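Local coordinates for protein serine--tRNA ligase (Pyrococcus horikoshii, PDB 2DQ0) that probably attaches serine to tRNA(Ser), activating the amino acid with ATP, and probably also serylates tRNA(Sec), at residues A[316-327]-A[371-379]; A[19-27]-A[345-353]. All blocks are in the same frame, centred on the assembly; numbering follows the deposited sequence.

From the N terminus the chain first passes 19-27, at the end of helix 11-21 in the N-terminal domain, and its partner loop 345-353 comes only after the N-terminal coiled coil and much of the catalytic core. Contact 2 therefore closes a very long loop and joins the two domains. Contact 1 opens inside that loop, at 316-327, on helix 316-333, and closes beyond it at 371-379, where the helix packs on a strand of the class II sheet; the two contacts thus cross rather than nest. They also touch: N376 O of contact 1 lies 3.0 Å from A353 N of contact 2, a probable hydrogen bond, and the side chains of C377 and V351 pack beside it.

Contact 1 of 2, residues A[316-327]-A[371-379]; sequences SWEWHEKIIRNA and VVSASNCTD. With SSA (5'-O-(N-(L-seryl)-sulfamoyl)adenosine), chain G.
S316 OG takes a weak, fairly straight hydrogen bond from N376 ND2 (3.3 Å); its stronger partner is H401. Next along, W317 lays its indole across the same amide: ND2 sits 3.0 Å above the centre of the ring system, with the two planes 57° apart, and N376 CB makes an off-centre CH-pi contact with the six-membered ring. A serine in place of W317 would probably strip this aromatic cover from the N376 amide and open a gap beside it, leaving S316, H320 and T378 N to hold N376. H320 has its CG anti to the backbone N (chi1 -174°), which lays the face of its ring against N376 CB, 4.0 Å from the ring centroid, and lets NE2 donate to A374 O (3.1 Å) from well above the carbonyl plane. This is a helix packed antiparallel (171°) on strand 371-376 in the class II synthetase sheet. Strand side chains alternate: V372, A374 and N376 face the helix, while S373 turns the other way, with CB 3.4 Å from O2S of the seryl-adenylate analogue. Further along, I323 CG1 and I324 CD1 both reach A374 CB, at 4.0 Å each. Finally, A327 CB rests 3.9 Å from V372 CG2.

Contact 2 of 2, residues A[19-27]-A[345-353]; sequences IKRGELEKV and TGDLGYVAA
R21 runs extended from CG to NE (chi2 179°), carrying its guanidinium into the curve of the 345-353 loop, while E23 bends back at chi2 (-62°) and K26 stays straight, so that both charged ends meet the hydroxyl of Y350. The guanidinium meets backbone oxygens at its edge. NH2 donates to G349 O (2.9 Å), coming from well above that carbonyl plane. NH1 reaches A352 O, near the guanidinium plane, in a weak, bent bond (3.1 Å), and it has a stronger partner in N108 O. Along the shaft, R21 CG passes T345 O at 3.7 Å, and L348 CD2 lies beside NH1.

At Y350 the hydroxyl gives its proton to E23 OE1 (2.6 Å) and accepts from K26 NZ (2.7 Å), which also binds R105 O. OE1 lies in the ring plane at the edge, yet the carboxylate stands nearly perpendicular to the ring and is approached from above its own plane. Two bonds thus fix the tyrosine oxygen, and the opposite charges of E23 and K26 probably offset each other there. K20 CB packs on T345 CG2 (3.8 Å). G22, with positive phi, ends helix 11-21 in a Schellman motif, turning the chain toward E23. The whole forms an interdomain seam, where the N-terminal tRNA-binding domain of a type-1 seryl-tRNA synthetase meets the loop between strands 338-342 and 354-362 of the catalytic core.

Contact 1 of 2, residues A[316-327]-A[371-379]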
loop_
_atom_site.group_PDB
_atom_site.type_symbol
_atom_site.label_atom_id
_atom_site.label_comp_id
_atom_site.label_asym_id
_atom_site.label_seq_id
_atom_site.Cartn_x
_atom_site.Cartn_y
_atom_site.Cartn_z
ATOM N N SER A 316 28.633 14.399 0.484
ATOM C CA SER A 316 27.405 14.262 -0.285
ATOM C C SER A 316 27.523 14.311 -1.797
ATOM O O SER A 316 26.955 13.457 -2.495
ATOM C CB SER A 316 26.361 15.269 0.212
ATOM O OG SER A 316 26.728 16.592 -0.096
ATOM N N TRP A 317 28.263 15.284 -2.312
ATOM C CA TRP A 317 28.414 15.383 -3.751
ATOM C C TRP A 317 29.106 14.146 -4.304
ATOM O O TRP A 317 28.821 13.706 -5.421
ATOM C CB TRP A 317 29.168 16.661 -4.128
ATOM C CG TRP A 317 28.353 17.853 -3.819
ATOM C CD1 TRP A 317 28.545 18.735 -2.800
ATOM C CD2 TRP A 317 27.091 18.194 -4.408
ATOM N NE1 TRP A 317 27.476 19.598 -2.701
ATOM C CE2 TRP A 317 26.569 19.288 -3.677
ATOM C CE3 TRP A 317 26.346 17.675 -5.477
ATOM C CZ2 TRP A 317 25.339 19.872 -3.978
ATOM C CZ3 TRP A 317 25.115 18.262 -5.777
ATOM C CH2 TRP A 317 24.627 19.347 -5.028
ATOM N N GLU A 318 30.001 13.560 -3.526
ATOM C CA GLU A 318 30.664 12.369 -4.014
ATOM C C GLU A 318 29.652 11.214 -4.019
ATOM O O GLU A 318 29.654 10.370 -4.924
ATOM C CB GLU A 318 31.841 12.029 -3.120
ATOM C CG GLU A 318 32.813 11.058 -3.749
ATOM C CD GLU A 318 33.858 10.596 -2.769
ATOM O OE1 GLU A 318 34.238 11.410 -1.892
ATOM O OE2 GLU A 318 34.297 9.430 -2.884
ATOM N N TRP A 319 28.789 11.180 -3.003
ATOM C CA TRP A 319 27.772 10.142 -2.916
ATOM C C TRP A 319 26.778 10.262 -4.059
ATOM O O TRP A 319 26.405 9.260 -4.690
ATOM C CB TRP A 319 27.045 10.216 -1.572
ATOM C CG TRP A 319 27.697 9.310 -0.594
ATOM C CD1 TRP A 319 28.414 9.670 0.519
ATOM C CD2 TRP A 319 27.878 7.903 -0.750
ATOM N NE1 TRP A 319 29.045 8.574 1.049
ATOM C CE2 TRP A 319 28.736 7.473 0.292
ATOM C CE3 TRP A 319 27.402 6.957 -1.677
ATOM C CZ2 TRP A 319 29.136 6.140 0.437
ATOM C CZ3 TRP A 319 27.797 5.626 -1.536
ATOM C CH2 TRP A 319 28.660 5.230 -0.484
ATOM N N HIS A 320 26.357 11.498 -4.313
ATOM C CA HIS A 320 25.420 11.791 -5.381
ATOM C C HIS A 320 25.944 11.113 -6.627
ATOM O O HIS A 320 25.245 10.380 -7.330
ATOM C CB HIS A 320 25.361 13.301 -5.633
ATOM C CG HIS A 320 24.318 13.708 -6.628
ATOM N ND1 HIS A 320 24.298 14.951 -7.220
ATOM C CD2 HIS A 320 23.234 13.049 -7.105
ATOM C CE1 HIS A 320 23.247 15.042 -8.016
ATOM N NE2 HIS A 320 22.585 13.900 -7.964
ATOM N N GLU A 321 27.209 11.360 -6.886
ATOM C CA GLU A 321 27.836 10.808 -8.049
ATOM C C GLU A 321 27.874 9.281 -8.037
ATOM O O GLU A 321 27.841 8.655 -9.093
ATOM C CB GLU A 321 29.231 11.402 -8.161
ATOM C CG GLU A 321 29.611 11.734 -9.569
ATOM C CD GLU A 321 28.638 12.675 -10.237
ATOM O OE1 GLU A 321 28.463 13.813 -9.740
ATOM O OE2 GLU A 321 28.055 12.267 -11.269
ATOM N N LYS A 322 27.933 8.668 -6.856
ATOM C CA LYS A 322 27.980 7.208 -6.805
ATOM C C LYS A 322 26.612 6.548 -6.997
ATOM O O LYS A 322 26.504 5.526 -7.697
ATOM C CB LYS A 322 28.554 6.710 -5.485
ATOM C CG LYS A 322 29.995 7.061 -5.201
ATOM C CD LYS A 322 30.374 6.460 -3.847
ATOM C CE LYS A 322 31.683 7.000 -3.315
ATOM N NZ LYS A 322 31.878 6.654 -1.874
ATOM N N ILE A 323 25.566 7.113 -6.389
ATOM C CA ILE A 323 24.265 6.492 -6.533
ATOM C C ILE A 323 23.760 6.495 -7.965
ATOM O O ILE A 323 23.195 5.482 -8.417
ATOM C CB ILE A 323 23.212 7.091 -5.573
ATOM C CG1 ILE A 323 22.892 8.530 -5.934
ATOM C CG2 ILE A 323 23.706 6.977 -4.140
ATOM C CD1 ILE A 323 22.065 9.214 -4.855
ATOM N N ILE A 324 23.965 7.589 -8.696
ATOM C CA ILE A 324 23.526 7.618 -10.097
ATOM C C ILE A 324 24.270 6.532 -10.898
ATOM O O ILE A 324 23.697 5.909 -11.795
ATOM C CB ILE A 324 23.743 9.020 -10.765
ATOM C CG1 ILE A 324 23.178 9.029 -12.189
ATOM C CG2 ILE A 324 25.218 9.362 -10.820
ATOM C CD1 ILE A 324 21.672 8.865 -12.294
ATOM N N ARG A 325 25.534 6.289 -10.553
ATOM C CA ARG A 325 26.320 5.273 -11.241
ATOM C C ARG A 325 25.803 3.907 -10.835
ATOM O O ARG A 325 25.855 2.943 -11.611
ATOM C CB ARG A 325 27.801 5.379 -10.876
ATOM C CG ARG A 325 28.465 6.707 -11.219
ATOM C CD ARG A 325 28.941 6.767 -12.658
ATOM N NE ARG A 325 29.530 8.065 -12.998
ATOM C CZ ARG A 325 30.042 8.355 -14.195
ATOM N NH1 ARG A 325 30.038 7.439 -15.166
ATOM N NH2 ARG A 325 30.552 9.561 -14.430
ATOM N N ASN A 326 25.317 3.816 -9.604
ATOM C CA ASN A 326 24.782 2.549 -9.120
ATOM C C ASN A 326 23.563 2.202 -9.949
ATOM O O ASN A 326 23.390 1.045 -10.314
ATOM C CB ASN A 326 24.411 2.633 -7.636
ATOM C CG ASN A 326 25.623 2.576 -6.723
ATOM O OD1 ASN A 326 25.511 2.787 -5.523
ATOM N ND2 ASN A 326 26.784 2.292 -7.291
ATOM N N ALA A 327 22.723 3.199 -10.254
ATOM C CA ALA A 327 21.533 2.951 -11.083
ATOM C C ALA A 327 21.955 2.673 -12.520
ATOM O O ALA A 327 21.398 1.793 -13.165
ATOM C CB ALA A 327 20.594 4.122 -11.048
ATOM N N VAL A 371 13.531 7.029 -16.160
ATOM C CA VAL A 371 13.402 5.706 -15.613
ATOM C C VAL A 371 13.993 5.677 -14.184
ATOM O O VAL A 371 13.731 4.759 -13.416
ATOM C CB VAL A 371 14.067 4.712 -16.597
ATOM C CG1 VAL A 371 15.552 4.480 -16.244
ATOM C CG2 VAL A 371 13.244 3.451 -16.665
ATOM N N VAL A 372 14.790 6.693 -13.841
ATOM C CA VAL A 372 15.363 6.835 -12.499
ATOM C C VAL A 372 15.774 8.274 -12.217
ATOM O O VAL A 372 16.087 9.037 -13.122
ATOM C CB VAL A 372 16.612 5.895 -12.207
ATOM C CG1 VAL A 372 17.008 5.137 -13.426
ATOM C CG2 VAL A 372 17.802 6.713 -11.681
ATOM N N SER A 373 15.764 8.632 -10.938
ATOM C CA SER A 373 16.141 9.960 -10.493
ATOM C C SER A 373 17.083 9.828 -9.298
ATOM O O SER A 373 16.846 9.016 -8.391
ATOM C CB SER A 373 14.893 10.734 -10.082
ATOM O OG SER A 373 14.879 12.001 -10.705
ATOM N N ALA A 374 18.157 10.615 -9.311
ATOM C CA ALA A 374 19.147 10.634 -8.222
ATOM C C ALA A 374 19.303 12.082 -7.759
ATOM O O ALA A 374 19.720 12.946 -8.518
ATOM C CB ALA A 374 20.486 10.091 -8.708
ATOM N N SER A 375 18.981 12.344 -6.504
ATOM C CA SER A 375 19.061 13.700 -5.976
ATOM C C SER A 375 20.012 13.869 -4.799
ATOM O O SER A 375 20.193 12.966 -3.980
ATOM C CB SER A 375 17.672 14.151 -5.507
ATOM O OG SER A 375 16.700 13.983 -6.521
ATOM N N ASN A 376 20.641 15.029 -4.722
ATOM C CA ASN A 376 21.452 15.318 -3.566
ATOM C C ASN A 376 20.568 16.353 -2.872
ATOM O O ASN A 376 20.318 17.455 -3.386
ATOM C CB ASN A 376 22.794 15.934 -3.924
ATOM C CG ASN A 376 23.619 16.262 -2.684
ATOM O OD1 ASN A 376 23.109 16.234 -1.552
ATOM N ND2 ASN A 376 24.889 16.583 -2.889
ATOM N N CYS A 377 20.064 15.996 -1.710
ATOM C CA CYS A 377 19.187 16.917 -1.024
ATOM C C CYS A 377 19.866 17.867 -0.072
ATOM O O CYS A 377 19.181 18.639 0.607
ATOM C CB CYS A 377 18.099 16.131 -0.300
ATOM S SG CYS A 377 17.058 15.252 -1.461
ATOM N N THR A 378 21.200 17.817 -0.003
ATOM C CA THR A 378 21.914 18.718 0.889
ATOM C C THR A 378 21.324 18.542 2.292
ATOM O O THR A 378 21.075 17.409 2.721
ATOM C CB THR A 378 21.728 20.174 0.377
ATOM O OG1 THR A 378 22.458 20.317 -0.841
ATOM C CG2 THR A 378 22.216 21.196 1.370
ATOM N N ASP A 379 21.080 19.654 2.984
ATOM C CA ASP A 379 20.506 19.626 4.321
ATOM C C ASP A 379 19.041 20.046 4.341
ATOM O O ASP A 379 18.520 20.389 5.401
ATOM C CB ASP A 379 21.292 20.561 5.253
ATOM C CG ASP A 379 21.234 22.033 4.826
ATOM O OD1 ASP A 379 21.766 22.880 5.570
ATOM O OD2 ASP A 379 20.672 22.360 3.761
HETATM N N10 SSA G . 12.739 9.015 -4.244
HETATM C CA SSA G . 13.067 9.494 -5.599
HETATM C CB SSA G . 14.152 8.658 -6.222
HETATM O OG SSA G . 13.691 7.354 -6.590
HETATM C C9 SSA G . 11.877 9.476 -6.551
HETATM O O9 SSA G . 10.808 8.970 -6.220
HETATM N N8 SSA G . 12.053 10.054 -7.746
HETATM S S1 SSA G . 10.872 10.039 -8.835
HETATM O O1S SSA G . 9.777 10.784 -8.231
HETATM O O2S SSA G . 11.472 10.499 -10.082
HETATM O "O5'" SSA G . 10.475 8.526 -8.939
HETATM C "C5'" SSA G . 11.460 7.575 -9.294
HETATM C "C4'" SSA G . 11.042 6.753 -10.472
HETATM O "O4'" SSA G . 9.846 6.006 -10.175
HETATM C "C3'" SSA G . 10.705 7.470 -11.765
HETATM O "O3'" SSA G . 11.895 7.847 -12.426
HETATM C "C2'" SSA G . 10.011 6.339 -12.501
HETATM O "O2'" SSA G . 10.875 5.331 -12.967
HETATM C "C1'" SSA G . 9.125 5.782 -11.379
HETATM N N9 SSA G . 7.842 6.463 -11.233
HETATM C C8 SSA G . 7.560 7.697 -10.669
HETATM N N7 SSA G . 6.291 8.012 -10.705
HETATM C C5 SSA G . 5.695 6.924 -11.336
HETATM C C6 SSA G . 4.351 6.641 -11.698
HETATM N N6 SSA G . 3.342 7.471 -11.455
HETATM N N1 SSA G . 4.087 5.446 -12.311
HETATM C C2 SSA G . 5.115 4.601 -12.545
HETATM N N3 SSA G . 6.426 4.764 -12.254
HETATM C C4 SSA G . 6.645 5.959 -11.659
#

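Contact 2 of 2, residues A[19-27]-A[345-353]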
loop_
_atom_site.group_PDB
_atom_site.type_symbol
_atom_site.label_atom_id
_atom_site.label_comp_id
_atom_site.label_asym_id
_atom_site.label_seq_id
_atom_site.Cartn_x
_atom_site.Cartn_y
_atom_site.Cartn_z
ATOM N N ILE A 19 14.704 32.949 -9.094
ATOM C CA ILE A 19 14.421 33.346 -10.463
ATOM C C ILE A 19 14.922 32.285 -11.440
ATOM O O ILE A 19 14.282 32.025 -12.458
ATOM C CB ILE A 19 15.023 34.733 -10.782
ATOM C CG1 ILE A 19 14.258 35.801 -9.994
ATOM C CG2 ILE A 19 14.898 35.047 -12.271
ATOM C CD1 ILE A 19 14.899 37.157 -10.022
ATOM N N LYS A 20 16.053 31.658 -11.137
ATOM C CA LYS A 20 16.551 30.610 -12.017
ATOM C C LYS A 20 15.566 29.439 -11.951
ATOM O O LYS A 20 15.506 28.609 -12.860
ATOM C CB LYS A 20 17.917 30.107 -11.555
ATOM C CG LYS A 20 19.084 31.034 -11.760
ATOM C CD LYS A 20 20.361 30.367 -11.224
ATOM C CE LYS A 20 21.528 31.342 -11.152
ATOM N NZ LYS A 20 22.627 30.840 -10.281
ATOM N N ARG A 21 14.799 29.382 -10.863
ATOM C CA ARG A 21 13.847 28.299 -10.653
ATOM C C ARG A 21 12.478 28.577 -11.206
ATOM O O ARG A 21 11.693 27.666 -11.363
ATOM C CB ARG A 21 13.701 27.983 -9.165
ATOM C CG ARG A 21 14.713 27.007 -8.597
ATOM C CD ARG A 21 14.456 26.826 -7.100
ATOM N NE ARG A 21 15.308 25.803 -6.498
ATOM C CZ ARG A 21 15.181 24.500 -6.701
ATOM N NH1 ARG A 21 16.010 23.667 -6.099
ATOM N NH2 ARG A 21 14.228 24.024 -7.497
ATOM N N GLY A 22 12.186 29.838 -11.492
ATOM C CA GLY A 22 10.879 30.177 -12.010
ATOM C C GLY A 22 9.907 30.384 -10.865
ATOM O O GLY A 22 8.690 30.299 -11.032
ATOM N N GLU A 23 10.441 30.650 -9.683
ATOM C CA GLU A 23 9.596 30.873 -8.520
ATOM C C GLU A 23 9.572 32.359 -8.226
ATOM O O GLU A 23 9.863 32.789 -7.112
ATOM C CB GLU A 23 10.152 30.110 -7.320
ATOM C CG GLU A 23 10.290 28.641 -7.581
ATOM C CD GLU A 23 8.947 27.992 -7.875
ATOM O OE1 GLU A 23 8.070 28.016 -6.987
ATOM O OE2 GLU A 23 8.769 27.460 -8.992
ATOM N N LEU A 24 9.216 33.148 -9.230
ATOM C CA LEU A 24 9.192 34.586 -9.054
ATOM C C LEU A 24 8.189 35.094 -8.031
ATOM O O LEU A 24 8.442 36.066 -7.330
ATOM C CB LEU A 24 8.960 35.272 -10.398
ATOM C CG LEU A 24 10.201 35.294 -11.297
ATOM C CD1 LEU A 24 10.464 33.903 -11.888
ATOM C CD2 LEU A 24 9.990 36.315 -12.393
ATOM N N GLU A 25 7.048 34.441 -7.919
ATOM C CA GLU A 25 6.064 34.919 -6.970
ATOM C C GLU A 25 6.548 34.759 -5.533
ATOM O O GLU A 25 5.875 35.165 -4.590
ATOM C CB GLU A 25 4.727 34.208 -7.224
ATOM C CG GLU A 25 4.247 34.422 -8.677
ATOM C CD GLU A 25 2.770 34.118 -8.912
ATOM O OE1 GLU A 25 1.916 34.659 -8.174
ATOM O OE2 GLU A 25 2.465 33.351 -9.855
ATOM N N LYS A 26 7.744 34.196 -5.376
ATOM C CA LYS A 26 8.321 33.989 -4.052
ATOM C C LYS A 26 9.594 34.781 -3.795
ATOM O O LYS A 26 10.190 34.673 -2.726
ATOM C CB LYS A 26 8.592 32.503 -3.808
ATOM C CG LYS A 26 7.356 31.732 -3.415
ATOM C CD LYS A 26 7.639 30.250 -3.274
ATOM C CE LYS A 26 6.401 29.530 -2.785
ATOM N NZ LYS A 26 6.621 28.080 -2.651
ATOM N N VAL A 27 10.025 35.574 -4.761
ATOM C CA VAL A 27 11.220 36.372 -4.542
ATOM C C VAL A 27 10.900 37.405 -3.445
ATOM O O VAL A 27 11.706 37.645 -2.548
ATOM C CB VAL A 27 11.673 37.089 -5.847
ATOM C CG1 VAL A 27 10.687 38.180 -6.227
ATOM C CG2 VAL A 27 13.052 37.663 -5.665
ATOM N N THR A 345 17.376 24.126 -13.663
ATOM C CA THR A 345 16.759 24.865 -12.577
ATOM C C THR A 345 15.240 24.863 -12.581
ATOM O O THR A 345 14.618 24.685 -11.521
ATOM C CB THR A 345 17.257 26.334 -12.551
ATOM O OG1 THR A 345 17.153 26.896 -13.864
ATOM C CG2 THR A 345 18.713 26.412 -12.071
ATOM N N GLY A 346 14.653 25.050 -13.765
ATOM C CA GLY A 346 13.203 25.087 -13.889
ATOM C C GLY A 346 12.474 23.753 -13.796
ATOM O O GLY A 346 11.280 23.710 -13.504
ATOM N N ASP A 347 13.177 22.654 -14.025
ATOM C CA ASP A 347 12.538 21.348 -13.968
ATOM C C ASP A 347 13.078 20.582 -12.777
ATOM O O ASP A 347 12.869 19.376 -12.664
ATOM C CB ASP A 347 12.847 20.591 -15.266
ATOM C CG ASP A 347 11.998 19.350 -15.446
ATOM O OD1 ASP A 347 10.776 19.420 -15.175
ATOM O OD2 ASP A 347 12.555 18.314 -15.879
ATOM N N LEU A 348 13.750 21.289 -11.871
ATOM C CA LEU A 348 14.372 20.630 -10.738
ATOM C C LEU A 348 13.541 20.200 -9.533
ATOM O O LEU A 348 13.771 19.111 -8.983
ATOM C CB LEU A 348 15.574 21.448 -10.257
ATOM C CG LEU A 348 16.429 20.758 -9.176
ATOM C CD1 LEU A 348 16.776 19.333 -9.619
ATOM C CD2 LEU A 348 17.702 21.586 -8.889
ATOM N N GLY A 349 12.586 21.006 -9.093
ATOM C CA GLY A 349 11.833 20.562 -7.929
ATOM C C GLY A 349 12.442 21.090 -6.640
ATOM O O GLY A 349 13.650 21.314 -6.554
ATOM N N TYR A 350 11.595 21.278 -5.634
ATOM C CA TYR A 350 11.986 21.839 -4.348
ATOM C C TYR A 350 13.041 21.166 -3.478
ATOM O O TYR A 350 13.871 21.836 -2.876
ATOM C CB TYR A 350 10.730 22.041 -3.495
ATOM C CG TYR A 350 9.993 23.322 -3.783
ATOM C CD1 TYR A 350 9.739 23.712 -5.100
ATOM C CD2 TYR A 350 9.576 24.167 -2.743
ATOM C CE1 TYR A 350 9.101 24.908 -5.384
ATOM C CE2 TYR A 350 8.928 25.369 -3.012
ATOM C CZ TYR A 350 8.695 25.736 -4.348
ATOM O OH TYR A 350 8.071 26.930 -4.667
ATOM N N VAL A 351 13.022 19.848 -3.405
ATOM C CA VAL A 351 13.942 19.168 -2.517
ATOM C C VAL A 351 15.402 19.100 -2.926
ATOM O O VAL A 351 16.292 19.264 -2.089
ATOM C CB VAL A 351 13.450 17.738 -2.236
ATOM C CG1 VAL A 351 14.244 17.147 -1.085
ATOM C CG2 VAL A 351 11.958 17.759 -1.927
ATOM N N ALA A 352 15.665 18.880 -4.207
ATOM C CA ALA A 352 17.044 18.728 -4.635
ATOM C C ALA A 352 17.848 19.986 -4.900
ATOM O O ALA A 352 17.312 21.037 -5.242
ATOM C CB ALA A 352 17.094 17.828 -5.861
ATOM N N ALA A 353 19.153 19.854 -4.718
ATOM C CA ALA A 353 20.090 20.931 -5.004
ATOM C C ALA A 353 20.574 20.664 -6.433
ATOM O O ALA A 353 20.845 21.586 -7.192
ATOM C CB ALA A 353 21.269 20.885 -4.041
#